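Local coordinates for N-acylhomoserine lactone dependent regulatory protein (Burkholderia cenocepacia, PDB 5L10), which probably regulates transcription by binding DNA in response to N-acylhomoserine lactones, as a LuxR-family factor whose autoinducer-binding domain is present here without the DNA-binding part, at residues G121-D124 with N128-V131; C41-R46 with A159-L164. One frame throughout, in Å; residues are numbered along the deposited sequence. Where two conformers were deposited one is given.

Contact 1 of 2, residues G121-D124 with N128-V131; sequences GGYD and NLGV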
# COMPACT_ATOMS: atom_id res chain seq x y z
N GLY A 121 0.43 -4.83 7.22
CA GLY A 121 0.82 -5.99 6.44
C GLY A 121 0.37 -5.90 5.00
O GLY A 121 -0.69 -5.34 4.70
N GLY A 122 1.17 -6.46 4.10
CA GLY A 122 0.87 -6.44 2.68
C GLY A 122 1.24 -7.75 2.02
O GLY A 122 2.18 -8.44 2.43
N TYR A 123 0.50 -8.09 0.96
CA TYR A 123 0.69 -9.33 0.23
C TYR A 123 1.19 -9.05 -1.18
O TYR A 123 0.89 -8.01 -1.77
CB TYR A 123 -0.61 -10.15 0.16
CG TYR A 123 -1.03 -10.70 1.50
CD1 TYR A 123 -0.60 -11.95 1.92
CD2 TYR A 123 -1.85 -9.96 2.34
CE1 TYR A 123 -0.98 -12.45 3.16
CE2 TYR A 123 -2.23 -10.45 3.57
CZ TYR A 123 -1.79 -11.70 3.98
OH TYR A 123 -2.18 -12.19 5.21
N ASP A 124 1.97 -9.98 -1.72
CA ASP A 124 2.50 -9.89 -3.07
C ASP A 124 1.88 -10.98 -3.95
O ASP A 124 1.10 -11.82 -3.48
CB ASP A 124 4.03 -9.97 -3.06
CG ASP A 124 4.54 -11.33 -2.60
OD1 ASP A 124 3.74 -12.15 -2.10
OD2 ASP A 124 5.76 -11.57 -2.73
N ASN A 128 3.28 -14.04 -0.38
CA ASN A 128 4.09 -13.71 0.78
C ASN A 128 3.48 -12.55 1.55
O ASN A 128 2.76 -11.71 0.99
CB ASN A 128 5.52 -13.37 0.36
CG ASN A 128 6.20 -14.51 -0.37
OD1 ASN A 128 6.01 -15.67 -0.04
ND2 ASN A 128 6.98 -14.17 -1.39
N LEU A 129 3.77 -12.50 2.84
CA LEU A 129 3.31 -11.43 3.72
C LEU A 129 4.50 -10.57 4.11
O LEU A 129 5.50 -11.09 4.62
CB LEU A 129 2.62 -12.00 4.96
CG LEU A 129 2.18 -10.97 6.00
CD1 LEU A 129 1.20 -9.96 5.40
CD2 LEU A 129 1.58 -11.62 7.23
N GLY A 130 4.39 -9.27 3.87
CA GLY A 130 5.38 -8.30 4.30
C GLY A 130 4.75 -7.34 5.30
O GLY A 130 3.66 -6.81 5.06
N VAL A 131 5.45 -7.14 6.41
CA VAL A 131 4.93 -6.36 7.53
C VAL A 131 5.90 -5.22 7.80
O VAL A 131 7.07 -5.46 8.14
CB VAL A 131 4.74 -7.22 8.78
CG1 VAL A 131 4.34 -6.35 9.96
CG2 VAL A 131 3.69 -8.29 8.52
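Gly122 and Gly130 form an antiparallel hydrogen-bonded pair, with Gly122 N to Gly130 O at 2.7 Å and Gly130 N to Gly122 O at 2.8 Å. The second bond is nearly straight, at 177°. Gly121 with Val131 and Tyr123 with Leu129 are the non-hydrogen-bonded pairs beside it. Side chains of Tyr123, Leu129 and Val131 lie on one face of this beta hairpin. There Leu129 CD1 sits over a face of the Tyr123 ring in a CH-pi contact, 3.9 Å from the ring centroid and displaced toward the rim. With its CG anti to the backbone N (chi1 176°), Leu129 carries CD1 over the ring at a slant. Tyr123 OH hydrogen-bonds to Ala86 O and to Arg125 NH1 of the second subunit. At the turn the bonds are weak. Asp124 OD1 takes Asn128 N at 2.6 Å, and Asp124 OD2 takes Asn128 ND2 at 3.2 Å, with carboxylate and amide planes 43° apart. Asp124 N also reaches Asn128 O weakly. Asn128 OD1 is held by Thr48 N. One carboxylate thus meets both a backbone and a side-chain N-H of Asn128. Its negative charge would probably favour both contacts, which close the turn end of the hairpin.

Contact 2 of 2, residues C41-R46 with A159-L164; sequences CVYGLR and AAHAYL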
# COMPACT_ATOMS: atom_id res chain seq x y z
N CYS A 41 12.32 1.17 12.99
CA CYS A 41 11.64 0.82 11.75
C CYS A 41 12.07 -0.58 11.35
O CYS A 41 13.25 -0.81 11.08
CB CYS A 41 11.97 1.83 10.64
SG CYS A 41 11.39 1.34 9.02
N VAL A 42 11.12 -1.51 11.32
CA VAL A 42 11.40 -2.92 11.10
C VAL A 42 10.52 -3.42 9.97
O VAL A 42 9.33 -3.06 9.90
CB VAL A 42 11.16 -3.75 12.38
CG1 VAL A 42 11.63 -5.19 12.18
CG2 VAL A 42 11.84 -3.11 13.57
N TYR A 43 11.08 -4.25 9.09
CA TYR A 43 10.31 -4.89 8.04
C TYR A 43 10.52 -6.39 8.08
O TYR A 43 11.66 -6.86 8.19
CB TYR A 43 10.68 -4.36 6.65
CG TYR A 43 9.61 -4.67 5.63
CD1 TYR A 43 8.46 -3.89 5.55
CD2 TYR A 43 9.72 -5.76 4.77
CE1 TYR A 43 7.47 -4.18 4.63
CE2 TYR A 43 8.73 -6.05 3.85
CZ TYR A 43 7.61 -5.25 3.78
OH TYR A 43 6.61 -5.53 2.87
N GLY A 44 9.43 -7.14 8.00
CA GLY A 44 9.51 -8.59 8.00
C GLY A 44 8.83 -9.23 6.82
O GLY A 44 7.67 -8.93 6.52
N LEU A 45 9.53 -10.13 6.13
CA LEU A 45 8.99 -10.86 4.99
C LEU A 45 8.77 -12.30 5.42
O LEU A 45 9.73 -13.03 5.69
CB LEU A 45 9.92 -10.77 3.79
CG LEU A 45 9.49 -11.55 2.54
CD1 LEU A 45 8.13 -11.07 2.03
CD2 LEU A 45 10.54 -11.45 1.45
N ARG A 46 7.51 -12.71 5.52
CA ARG A 46 7.15 -14.08 5.86
C ARG A 46 6.64 -14.78 4.61
O ARG A 46 5.66 -14.35 4.00
CB ARG A 46 6.09 -14.12 6.97
CG ARG A 46 5.99 -15.48 7.65
CD ARG A 46 4.86 -15.53 8.66
NE ARG A 46 3.55 -15.49 8.01
CZ ARG A 46 2.42 -15.90 8.58
NH1 ARG A 46 1.28 -15.83 7.91
NH2 ARG A 46 2.43 -16.38 9.82
N ALA A 159 5.26 2.32 0.31
CA ALA A 159 6.64 2.35 -0.16
C ALA A 159 7.39 1.09 0.24
O ALA A 159 8.18 0.55 -0.54
CB ALA A 159 7.35 3.59 0.39
N ALA A 160 7.17 0.61 1.47
CA ALA A 160 7.86 -0.60 1.92
C ALA A 160 7.42 -1.81 1.10
O ALA A 160 8.25 -2.63 0.69
CB ALA A 160 7.60 -0.83 3.40
N HIS A 161 6.12 -1.92 0.84
CA HIS A 161 5.62 -3.07 0.12
C HIS A 161 5.98 -3.02 -1.36
O HIS A 161 6.13 -4.07 -2.00
CB HIS A 161 4.10 -3.16 0.31
CG HIS A 161 3.69 -3.31 1.74
ND1 HIS A 161 4.43 -4.03 2.65
CD2 HIS A 161 2.63 -2.83 2.42
CE1 HIS A 161 3.84 -3.99 3.83
NE2 HIS A 161 2.74 -3.26 3.72
N ALA A 162 6.14 -1.82 -1.92
CA ALA A 162 6.40 -1.68 -3.34
C ALA A 162 7.89 -1.62 -3.67
O ALA A 162 8.29 -2.06 -4.75
CB ALA A 162 5.72 -0.42 -3.89
N TYR A 163 8.72 -1.11 -2.76
CA TYR A 163 10.13 -0.91 -3.05
C TYR A 163 11.07 -1.78 -2.22
O TYR A 163 12.20 -2.02 -2.67
CB TYR A 163 10.51 0.57 -2.83
CG TYR A 163 9.82 1.52 -3.78
CD1 TYR A 163 10.39 1.85 -5.00
CD2 TYR A 163 8.60 2.09 -3.45
CE1 TYR A 163 9.76 2.72 -5.87
CE2 TYR A 163 7.96 2.96 -4.31
CZ TYR A 163 8.54 3.28 -5.51
OH TYR A 163 7.91 4.15 -6.37
N LEU A 164 10.65 -2.24 -1.05
CA LEU A 164 11.51 -3.06 -0.19
C LEU A 164 11.18 -4.54 -0.27
O LEU A 164 12.06 -5.36 -0.53
CB LEU A 164 11.43 -2.57 1.26
CG LEU A 164 12.35 -3.29 2.24
CD1 LEU A 164 13.78 -3.14 1.79
CD2 LEU A 164 12.17 -2.73 3.64
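The antiparallel sheet of the autoinducer-binding domain packs here against the long helix 143-169, and Tyr43 of strand 40-46 makes the contact. The strand and helix segments run at 61° to each other, with their axes 10.6 Å apart at closest approach. Tyr43 bridges this gap. Its CB points toward the helix, and a first torsion of -162° swings the ring away from the backbone N and out across the gap. Three helix residues receive it. Tyr43 OH and His161 ND1 share a hydrogen bond of 2.7 Å, and either atom could be the donor. The hydroxyl lies at the edge of the imidazole, in its plane. In turn, ND1 lies at the edge of the phenol ring, close to that plane. The two rings meet rim to rim, neither over the other's face, with their planes at 56°. The bond links the polar end of the buried tyrosine to the helix and should limit how the imidazole turns. The rest of Tyr43 packs against apolar groups. Ala160 CB touches Tyr43 CE1 at 3.6 Å. Leu164 CD2 lies 3.7 Å from Tyr43 CB and also meets CG at the root of the ring. Met165 and Leu168, further along the same helix, also pack on Tyr43, as do Val59 and Leu132 from the two strands flanking 40-46. The ring of His120 meets that of His161. Helix 22-35 backs two of the three helix residues, with Ile29 on Ala160 and Ala22 on Leu164.

After helices 3-16 and 22-35 the chain reaches strand 40-46, the sheet side of contact 2. It then runs through strand 56-60, two helices, strand 92-95 and helix 103-111 before entering the hairpin of strands 116-123 and 129-136. Contact 1 closes the short hairpin loop of residues 125-127. Helix 143-169 follows and completes contact 2, closing a loop of 112 residues that contains all of contact 1. The two contacts therefore nest and do not cross. They also touch: strand 129-136 pairs with strand 40-46 through probable backbone bonds of Arg46 N to Leu129 O and Val131 N to Gly44 O. Together they tie the hairpin, its neighbouring strand and the long helix into one domain.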